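Local structure of protein toll (Drosophila melanogaster, 4LXR) at residues A[1-5]-A[67-71]; A[54-60]-A[80-84]; A[233-239]-A[258-264]. The protein serves as the cell-surface receptor for cleaved Spätzle, signalling antifungal defence and setting up dorsal-ventral polarity in the embryo. All blocks are in the same frame, centred on the assembly; numbering follows the deposited sequence.

Interaction 1: residues A[1-5]-A[67-71]; sequences SFGRD and LRIGE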
loop_
_atom_site.group_PDB
_atom_site.type_symbol
_atom_site.label_atom_id
_atom_site.label_comp_id
_atom_site.label_asym_id
_atom_site.label_seq_id
_atom_site.Cartn_x
_atom_site.Cartn_y
_atom_site.Cartn_z
ATOM N N SER A 1 -31.944 -10.882 36.549
ATOM C CA SER A 1 -30.727 -10.132 36.833
ATOM C C SER A 1 -30.763 -8.762 36.158
ATOM O O SER A 1 -31.829 -8.169 36.007
ATOM C CB SER A 1 -29.493 -10.917 36.383
ATOM O OG SER A 1 -29.516 -11.131 34.983
ATOM N N PHE A 2 -29.600 -8.260 35.749
ATOM C CA PHE A 2 -29.528 -6.926 35.166
ATOM C C PHE A 2 -29.663 -6.958 33.655
ATOM O O PHE A 2 -28.918 -7.654 32.967
ATOM C CB PHE A 2 -28.238 -6.202 35.556
ATOM C CG PHE A 2 -28.272 -4.730 35.267
ATOM C CD1 PHE A 2 -28.755 -3.838 36.212
ATOM C CD2 PHE A 2 -27.840 -4.237 34.044
ATOM C CE1 PHE A 2 -28.809 -2.478 35.937
ATOM C CE2 PHE A 2 -27.890 -2.879 33.764
ATOM C CZ PHE A 2 -28.371 -2.000 34.711
ATOM N N GLY A 3 -30.618 -6.182 33.154
ATOM C CA GLY A 3 -30.889 -6.086 31.735
ATOM C C GLY A 3 -31.590 -4.779 31.419
ATOM O O GLY A 3 -31.584 -3.857 32.237
ATOM N N ARG A 4 -32.196 -4.701 30.237
ATOM C CA ARG A 4 -32.833 -3.469 29.775
ATOM C C ARG A 4 -33.792 -2.876 30.810
ATOM O O ARG A 4 -33.769 -1.670 31.071
ATOM C CB ARG A 4 -33.556 -3.698 28.441
ATOM C CG ARG A 4 -32.634 -3.800 27.225
ATOM C CD ARG A 4 -33.430 -3.998 25.936
ATOM N NE ARG A 4 -32.591 -3.904 24.741
ATOM C CZ ARG A 4 -33.041 -4.039 23.494
ATOM N NH1 ARG A 4 -34.326 -4.281 23.270
ATOM N NH2 ARG A 4 -32.206 -3.936 22.467
ATOM N N ASP A 5 -34.611 -3.733 31.415
ATOM C CA ASP A 5 -35.593 -3.284 32.399
ATOM C C ASP A 5 -34.943 -2.616 33.613
ATOM O O ASP A 5 -35.324 -1.509 33.995
ATOM C CB ASP A 5 -36.492 -4.445 32.843
ATOM C CG ASP A 5 -37.575 -4.007 33.817
ATOM O OD1 ASP A 5 -37.327 -4.047 35.042
ATOM O OD2 ASP A 5 -38.674 -3.621 33.360
ATOM N N LEU A 67 -28.098 -3.958 42.330
ATOM C CA LEU A 67 -27.836 -4.162 40.909
ATOM C C LEU A 67 -28.287 -5.539 40.423
ATOM O O LEU A 67 -28.830 -5.669 39.321
ATOM C CB LEU A 67 -26.356 -3.982 40.602
ATOM C CG LEU A 67 -25.943 -2.736 39.828
ATOM C CD1 LEU A 67 -24.616 -2.968 39.136
ATOM C CD2 LEU A 67 -27.003 -2.360 38.825
ATOM N N ARG A 68 -28.059 -6.554 41.254
ATOM C CA ARG A 68 -28.325 -7.951 40.900
ATOM C C ARG A 68 -27.739 -8.349 39.546
ATOM O O ARG A 68 -28.460 -8.791 38.656
ATOM C CB ARG A 68 -29.825 -8.269 40.960
ATOM C CG ARG A 68 -30.439 -8.093 42.343
ATOM C CD ARG A 68 -31.862 -8.656 42.415
ATOM N NE ARG A 68 -31.887 -10.048 42.871
ATOM C CZ ARG A 68 -32.210 -11.094 42.111
ATOM N NH1 ARG A 68 -32.198 -12.319 42.628
ATOM N NH2 ARG A 68 -32.554 -10.920 40.839
ATOM N N ILE A 69 -26.433 -8.192 39.386
ATOM C CA ILE A 69 -25.806 -8.520 38.106
ATOM C C ILE A 69 -25.990 -9.999 37.720
ATOM O O ILE A 69 -26.297 -10.304 36.575
ATOM C CB ILE A 69 -24.319 -8.088 38.068
ATOM C CG1 ILE A 69 -24.217 -6.561 38.175
ATOM C CG2 ILE A 69 -23.627 -8.602 36.806
ATOM C CD1 ILE A 69 -22.816 -6.026 38.077
ATOM N N GLY A 70 -25.831 -10.911 38.675
ATOM C CA GLY A 70 -26.024 -12.324 38.396
ATOM C C GLY A 70 -24.737 -13.033 38.018
ATOM O O GLY A 70 -23.640 -12.530 38.282
ATOM N N GLU A 71 -24.850 -14.208 37.408
ATOM C CA GLU A 71 -23.654 -14.929 36.989
ATOM C C GLU A 71 -22.873 -14.182 35.907
ATOM O O GLU A 71 -23.432 -13.713 34.920
ATOM C CB GLU A 71 -23.972 -16.352 36.529
ATOM C CG GLU A 71 -22.703 -17.174 36.263
ATOM C CD GLU A 71 -22.965 -18.662 36.116
ATOM O OE1 GLU A 71 -24.121 -19.089 36.323
ATOM O OE2 GLU A 71 -22.011 -19.402 35.795
#
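F2 and S1 lay the start of the chain against L67-G70 in a mainly apolar, van der Waals contact within the N-terminal cap of the Toll ectodomain. No hydrogen bond joins the two segments. The inner half is carried by F2, whose CG stands anti to the backbone N (chi1 -166°) and thus sends the ring past the L67 backbone into the cap interior. There F2 CE1 lies 3.4 Å from L67 CD2, the two side chains crossing at a slant, while F2 CD1 comes within 3.6 Å of L67 O. I27 and I42 touch both side chains, and Y25 meets the F2 ring edge-to-face. Cutting F2 back to an alanine here is likely to open a gap beside L67 CD2 and leave the Y25 ring without its aromatic mate. The outer half is backbone contact at the surface: S1 CB sits 3.3 Å from I69 O. Although F2 N and R68 O are 3.2 Å apart, their angle is too poor for a bond. G70 closes this side with a positive phi (93°), where a CB would press on the carbonyl O of I69 and on S1 CB. Strands 24-29 and 38-43 thus share their apolar side with both segments, as expected of a leucine-rich repeat N-terminal cap, in which short antiparallel strands and disulfides seal the end of the solenoid.

Interaction 2: residues A[54-60]-A[80-84]; sequences LTDTTDY and CMLPG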
loop_
_atom_site.group_PDB
_atom_site.type_symbol
_atom_site.label_atom_id
_atom_site.label_comp_id
_atom_site.label_asym_id
_atom_site.label_seq_id
_atom_site.Cartn_x
_atom_site.Cartn_y
_atom_site.Cartn_z
ATOM N N LEU A 54 -11.689 7.255 42.873
ATOM C CA LEU A 54 -11.905 7.326 44.312
ATOM C C LEU A 54 -10.891 8.246 44.979
ATOM O O LEU A 54 -9.767 8.393 44.497
ATOM C CB LEU A 54 -11.766 5.923 44.917
ATOM C CG LEU A 54 -12.964 4.976 44.977
ATOM C CD1 LEU A 54 -13.803 5.018 43.724
ATOM C CD2 LEU A 54 -12.489 3.558 45.246
ATOM N N THR A 55 -11.292 8.861 46.088
ATOM C CA THR A 55 -10.348 9.615 46.911
ATOM C C THR A 55 -10.173 8.857 48.219
ATOM O O THR A 55 -9.166 8.994 48.908
ATOM C CB THR A 55 -10.843 11.053 47.233
ATOM O OG1 THR A 55 -11.589 11.047 48.456
ATOM C CG2 THR A 55 -11.718 11.608 46.115
ATOM N N ASP A 56 -11.164 8.029 48.527
ATOM C CA ASP A 56 -11.302 7.433 49.844
ATOM C C ASP A 56 -12.082 6.124 49.768
ATOM O O ASP A 56 -12.974 5.959 48.942
ATOM C CB ASP A 56 -12.066 8.409 50.737
ATOM C CG ASP A 56 -11.776 8.210 52.187
ATOM O OD1 ASP A 56 -12.385 7.304 52.790
ATOM O OD2 ASP A 56 -10.945 8.969 52.725
ATOM N N THR A 57 -11.760 5.200 50.651
ATOM C CA THR A 57 -12.451 3.923 50.711
ATOM C C THR A 57 -13.955 4.091 51.012
ATOM O O THR A 57 -14.783 3.280 50.590
ATOM C CB THR A 57 -11.731 2.985 51.722
ATOM O OG1 THR A 57 -11.005 1.974 51.001
ATOM C CG2 THR A 57 -12.695 2.355 52.689
ATOM N N THR A 58 -14.311 5.162 51.715
ATOM C CA THR A 58 -15.723 5.462 51.951
ATOM C C THR A 58 -16.510 5.770 50.661
ATOM O O THR A 58 -17.740 5.726 50.666
ATOM C CB THR A 58 -15.915 6.625 52.954
ATOM O OG1 THR A 58 -15.573 7.869 52.330
ATOM C CG2 THR A 58 -15.044 6.419 54.177
ATOM N N ASP A 59 -15.812 6.090 49.569
ATOM C CA ASP A 59 -16.485 6.380 48.299
ATOM C C ASP A 59 -17.286 5.184 47.767
ATOM O O ASP A 59 -18.219 5.364 46.980
ATOM C CB ASP A 59 -15.493 6.847 47.226
ATOM C CG ASP A 59 -14.973 8.248 47.473
ATOM O OD1 ASP A 59 -15.548 8.969 48.315
ATOM O OD2 ASP A 59 -13.987 8.630 46.806
ATOM N N TYR A 60 -16.936 3.972 48.202
ATOM C CA TYR A 60 -17.684 2.772 47.807
ATOM C C TYR A 60 -19.172 2.832 48.184
ATOM O O TYR A 60 -19.972 2.025 47.717
ATOM C CB TYR A 60 -17.037 1.500 48.368
ATOM C CG TYR A 60 -15.798 1.069 47.615
ATOM C CD1 TYR A 60 -15.869 0.706 46.274
ATOM C CD2 TYR A 60 -14.555 1.012 48.247
ATOM C CE1 TYR A 60 -14.736 0.314 45.579
ATOM C CE2 TYR A 60 -13.423 0.612 47.563
ATOM C CZ TYR A 60 -13.519 0.264 46.226
ATOM O OH TYR A 60 -12.393 -0.127 45.539
ATOM N N CYS A 80 -9.335 1.099 41.258
ATOM C CA CYS A 80 -10.078 1.039 42.516
ATOM C C CYS A 80 -9.129 0.931 43.695
ATOM O O CYS A 80 -7.988 0.491 43.543
ATOM C CB CYS A 80 -11.079 -0.130 42.504
ATOM S SG CYS A 80 -12.292 -0.011 41.110
ATOM N N MET A 81 -9.594 1.353 44.868
ATOM C CA MET A 81 -8.799 1.215 46.085
ATOM C C MET A 81 -9.068 -0.131 46.707
ATOM O O MET A 81 -10.204 -0.621 46.674
ATOM C CB MET A 81 -9.137 2.330 47.086
ATOM C CG MET A 81 -8.865 3.698 46.498
ATOM S SD MET A 81 -9.250 5.043 47.594
ATOM C CE MET A 81 -8.000 4.814 48.860
ATOM N N LEU A 82 -8.020 -0.740 47.254
ATOM C CA LEU A 82 -8.194 -1.939 48.056
ATOM C C LEU A 82 -9.068 -1.578 49.250
ATOM O O LEU A 82 -8.816 -0.583 49.947
ATOM C CB LEU A 82 -6.845 -2.520 48.485
ATOM C CG LEU A 82 -6.093 -3.092 47.277
ATOM C CD1 LEU A 82 -4.615 -3.394 47.615
ATOM C CD2 LEU A 82 -6.816 -4.331 46.745
ATOM N N PRO A 83 -10.109 -2.386 49.486
ATOM C CA PRO A 83 -11.194 -2.022 50.400
ATOM C C PRO A 83 -10.883 -2.251 51.884
ATOM O O PRO A 83 -11.696 -2.841 52.596
ATOM C CB PRO A 83 -12.335 -2.930 49.939
ATOM C CG PRO A 83 -11.664 -4.118 49.392
ATOM C CD PRO A 83 -10.392 -3.638 48.764
ATOM N N GLY A 84 -9.731 -1.783 52.345
ATOM C CA GLY A 84 -9.362 -1.928 53.749
ATOM C C GLY A 84 -9.285 -3.371 54.247
ATOM O O GLY A 84 -8.726 -4.250 53.589
#
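Y60 and L54 clasp the backbone and side chain of M81, and this inner part of the contact is much more closely packed than the end formed by T57 and G84. Y60 OH donates to M81 O over 2.5 Å, a short bond that reaches the carbonyl in its own plane, on a lone pair, at a C=O...O angle of 137°. The acceptor in turn lies at the edge of the phenol ring, in plane with it. C80 CB comes up beside the same hydroxyl, 3.3 Å from Y60 OH, while L54 CD2 rests on one face of the ring, offset toward its rim, and also reaches M81 N at 3.7 Å. L54 therefore wedges between the tyrosine ring and the methionine. Beyond it, M81 crosses L54 obliquely and, extended at chi2 (179°), carries SD to 3.8 Å from L54 CB and 3.7 Å from D56 N; the bend at chi3 then turns CE toward T57.

Toward solvent the fit slackens: T57 OG1 only skirts the inverse gamma turn centred on P83, 3.5 Å from L82 O. The loop here is stiffened from within. D59 OD2 accepts a nearly straight bond (177°) from T55 N, and D56 OD1 takes T58 N at 3.1 Å on its anti lone pair, forming an Asx turn. T55 itself is exposed, near a bound N-acetylglucosamine.

C80 is joined by a disulfide to C52, at the end of strand 47-52, so both loops are tied at one root. From there L82 packs on F105 of strand 102-106, and I91 of helix 88-94 touches both Y60 and P83.

Interaction 3: residues A[233-239]-A[258-264]; sequences LPHDVFA and PQGLFDH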
loop_
_atom_site.group_PDB
_atom_site.type_symbol
_atom_site.label_atom_id
_atom_site.label_comp_id
_atom_site.label_asym_id
_atom_site.label_seq_id
_atom_site.Cartn_x
_atom_site.Cartn_y
_atom_site.Cartn_z
ATOM N N LEU A 233 24.333 -17.797 28.947
ATOM C CA LEU A 233 23.588 -18.870 29.597
ATOM C C LEU A 233 24.499 -20.075 29.716
ATOM O O LEU A 233 25.230 -20.389 28.773
ATOM C CB LEU A 233 22.334 -19.240 28.788
ATOM C CG LEU A 233 21.080 -18.383 28.965
ATOM C CD1 LEU A 233 19.992 -18.892 28.060
ATOM C CD2 LEU A 233 20.590 -18.372 30.403
ATOM N N PRO A 234 24.470 -20.757 30.875
ATOM C CA PRO A 234 25.217 -22.019 30.954
ATOM C C PRO A 234 24.599 -23.032 29.987
ATOM O O PRO A 234 23.391 -22.980 29.753
ATOM C CB PRO A 234 25.018 -22.474 32.414
ATOM C CG PRO A 234 24.414 -21.294 33.140
ATOM C CD PRO A 234 23.680 -20.494 32.089
ATOM N N HIS A 235 25.408 -23.936 29.447
ATOM C CA HIS A 235 24.950 -24.883 28.437
ATOM C C HIS A 235 23.852 -25.836 28.924
ATOM O O HIS A 235 23.099 -26.397 28.122
ATOM C CB HIS A 235 26.132 -25.698 27.923
ATOM C CG HIS A 235 26.539 -26.818 28.835
ATOM N ND1 HIS A 235 25.943 -28.060 28.799
ATOM C CD2 HIS A 235 27.494 -26.887 29.795
ATOM C CE1 HIS A 235 26.508 -28.845 29.702
ATOM N NE2 HIS A 235 27.449 -28.155 30.323
ATOM N N ASP A 236 23.773 -26.031 30.235
ATOM C CA ASP A 236 22.796 -26.953 30.794
ATOM C C ASP A 236 21.643 -26.259 31.530
ATOM O O ASP A 236 20.936 -26.906 32.301
ATOM C CB ASP A 236 23.496 -27.978 31.723
ATOM C CG ASP A 236 24.230 -27.321 32.893
ATOM O OD1 ASP A 236 24.103 -26.095 33.093
ATOM O OD2 ASP A 236 24.934 -28.044 33.632
ATOM N N VAL A 237 21.448 -24.959 31.290
ATOM C CA VAL A 237 20.415 -24.200 31.999
ATOM C C VAL A 237 19.012 -24.794 31.863
ATOM O O VAL A 237 18.189 -24.667 32.776
ATOM C CB VAL A 237 20.364 -22.705 31.570
ATOM C CG1 VAL A 237 19.972 -22.553 30.090
ATOM C CG2 VAL A 237 19.382 -21.921 32.469
ATOM N N PHE A 238 18.744 -25.443 30.730
ATOM C CA PHE A 238 17.405 -25.958 30.437
ATOM C C PHE A 238 17.333 -27.486 30.582
ATOM O O PHE A 238 16.356 -28.108 30.169
ATOM C CB PHE A 238 16.987 -25.567 29.001
ATOM C CG PHE A 238 16.957 -24.072 28.738
ATOM C CD1 PHE A 238 16.273 -23.211 29.581
ATOM C CD2 PHE A 238 17.601 -23.539 27.629
ATOM C CE1 PHE A 238 16.229 -21.836 29.319
ATOM C CE2 PHE A 238 17.581 -22.165 27.366
ATOM C CZ PHE A 238 16.898 -21.314 28.217
ATOM N N ALA A 239 18.368 -28.092 31.159
ATOM C CA ALA A 239 18.443 -29.552 31.256
ATOM C C ALA A 239 17.209 -30.222 31.850
ATOM O O ALA A 239 16.850 -31.325 31.449
ATOM C CB ALA A 239 19.678 -29.976 32.018
ATOM N N PRO A 258 26.244 -21.191 24.020
ATOM C CA PRO A 258 27.105 -22.377 24.089
ATOM C C PRO A 258 26.549 -23.520 23.249
ATOM O O PRO A 258 25.337 -23.621 23.064
ATOM C CB PRO A 258 27.094 -22.737 25.574
ATOM C CG PRO A 258 25.755 -22.253 26.054
ATOM C CD PRO A 258 25.435 -21.015 25.237
ATOM N N GLN A 259 27.444 -24.348 22.720
ATOM C CA GLN A 259 27.046 -25.543 21.997
ATOM C C GLN A 259 26.306 -26.462 22.957
ATOM O O GLN A 259 26.696 -26.584 24.119
ATOM C CB GLN A 259 28.276 -26.262 21.439
ATOM C CG GLN A 259 27.939 -27.489 20.607
ATOM C CD GLN A 259 29.155 -28.078 19.921
ATOM O OE1 GLN A 259 30.262 -27.564 20.059
ATOM N NE2 GLN A 259 28.955 -29.162 19.178
ATOM N N GLY A 260 25.248 -27.108 22.476
ATOM C CA GLY A 260 24.505 -28.052 23.294
ATOM C C GLY A 260 23.442 -27.433 24.191
ATOM O O GLY A 260 22.894 -28.114 25.055
ATOM N N LEU A 261 23.149 -26.147 23.990
ATOM C CA LEU A 261 22.113 -25.453 24.770
ATOM C C LEU A 261 20.738 -26.142 24.766
ATOM O O LEU A 261 19.983 -26.018 25.733
ATOM C CB LEU A 261 21.964 -23.992 24.308
ATOM C CG LEU A 261 21.061 -23.063 25.137
ATOM C CD1 LEU A 261 21.541 -22.960 26.566
ATOM C CD2 LEU A 261 20.966 -21.663 24.498
ATOM N N PHE A 262 20.399 -26.855 23.690
ATOM C CA PHE A 262 19.093 -27.526 23.634
ATOM C C PHE A 262 19.162 -29.044 23.564
ATOM O O PHE A 262 18.172 -29.690 23.233
ATOM C CB PHE A 262 18.239 -26.999 22.474
ATOM C CG PHE A 262 18.092 -25.509 22.464
ATOM C CD1 PHE A 262 17.499 -24.854 23.528
ATOM C CD2 PHE A 262 18.558 -24.762 21.401
ATOM C CE1 PHE A 262 17.379 -23.481 23.532
ATOM C CE2 PHE A 262 18.439 -23.390 21.392
ATOM C CZ PHE A 262 17.848 -22.745 22.464
ATOM N N ASP A 263 20.321 -29.611 23.889
ATOM C CA ASP A 263 20.535 -31.051 23.761
ATOM C C ASP A 263 19.579 -31.904 24.587
ATOM O O ASP A 263 19.273 -33.019 24.208
ATOM C CB ASP A 263 21.981 -31.418 24.116
ATOM C CG ASP A 263 22.934 -31.203 22.963
ATOM O OD1 ASP A 263 22.581 -30.444 22.024
ATOM O OD2 ASP A 263 24.037 -31.789 23.003
ATOM N N HIS A 264 19.112 -31.384 25.715
ATOM C CA HIS A 264 18.177 -32.135 26.554
ATOM C C HIS A 264 16.721 -31.747 26.329
ATOM O O HIS A 264 15.823 -32.258 27.002
ATOM C CB HIS A 264 18.546 -31.983 28.031
ATOM C CG HIS A 264 19.889 -32.546 28.366
ATOM N ND1 HIS A 264 20.976 -31.752 28.665
ATOM C CD2 HIS A 264 20.330 -33.825 28.413
ATOM C CE1 HIS A 264 22.024 -32.522 28.902
ATOM N NE2 HIS A 264 21.660 -33.783 28.751
HETATM O O HOH W 1 20.318 -26.172 28.513
HETATM O O HOH W 2 23.997 -29.515 27.486
#
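The F238 ring carries V237 CG1 over the centre of one face, 3.4 Å above its plane, and takes L261 O in plane at its edge; the F262 ring has L261 CG on one face, offset toward the rim. The H235 imidazole has D236 CB on one face and a water in plane at its edge. Both phenylalanines belong to the convex side of the leucine-rich repeat solenoid, F238 in LRR 4 and F262 at the equivalent place in LRR 5. The two rings lie side by side and point the same way, with F238 CE2 4.1 Å from F262 CE1, a succession consistent with the phenylalanine spine of such solenoids. L249 packs on F238, and L268 and L287 on F262.

L261 fills the step between the repeats. The L261 side chain swings out beside its own carbonyl carbon (chi1 -172°), and with chi2 at 59° its CD1 reaches back into LRR 4, touching V237 CG1 at 3.9 Å and passing obliquely across F238. Nearer the surface, the P258 ring settles against the preceding repeat, its CG 3.3 Å from L233 O and its CB beside H235 CB. A type II turn follows from P258 to L261, with G260 at its positive-phi position. At the far end H264 CB packs on the A239 backbone.

No direct hydrogen bond crosses the contact, and water makes the polar link. One molecule accepts from F238 N and lies 2.8 Å from both L261 O and H235 O, the two acceptors competing for its protons with others nearby, so it bridges the two turns, the H235 and L261 carbonyls converging on it. The second water, the one at the imidazole edge, lies 2.8 Å from H235 ND1 and donates to G260 O at 3.0 Å.

Interactions 1 and 2 both belong to the N-terminal end of the ectodomain, with centres about 24 Å apart and segments that alternate along the chain; interaction 3 lies farther along the solenoid, its centre about 50 Å from that of interaction 2. All three are partly buried, with an apolar inner side and an exposed rim. Their polar chemistry differs with place. The cap contact of 1-5 with 67-71 relies on apolar side chains and carbonyl contacts without hydrogen bonds. Interaction 2 adds a direct tyrosine-to-carbonyl bond between loops rooted at a disulfide. Interaction 3 joins equivalent turns of successive repeats and bridges them through water.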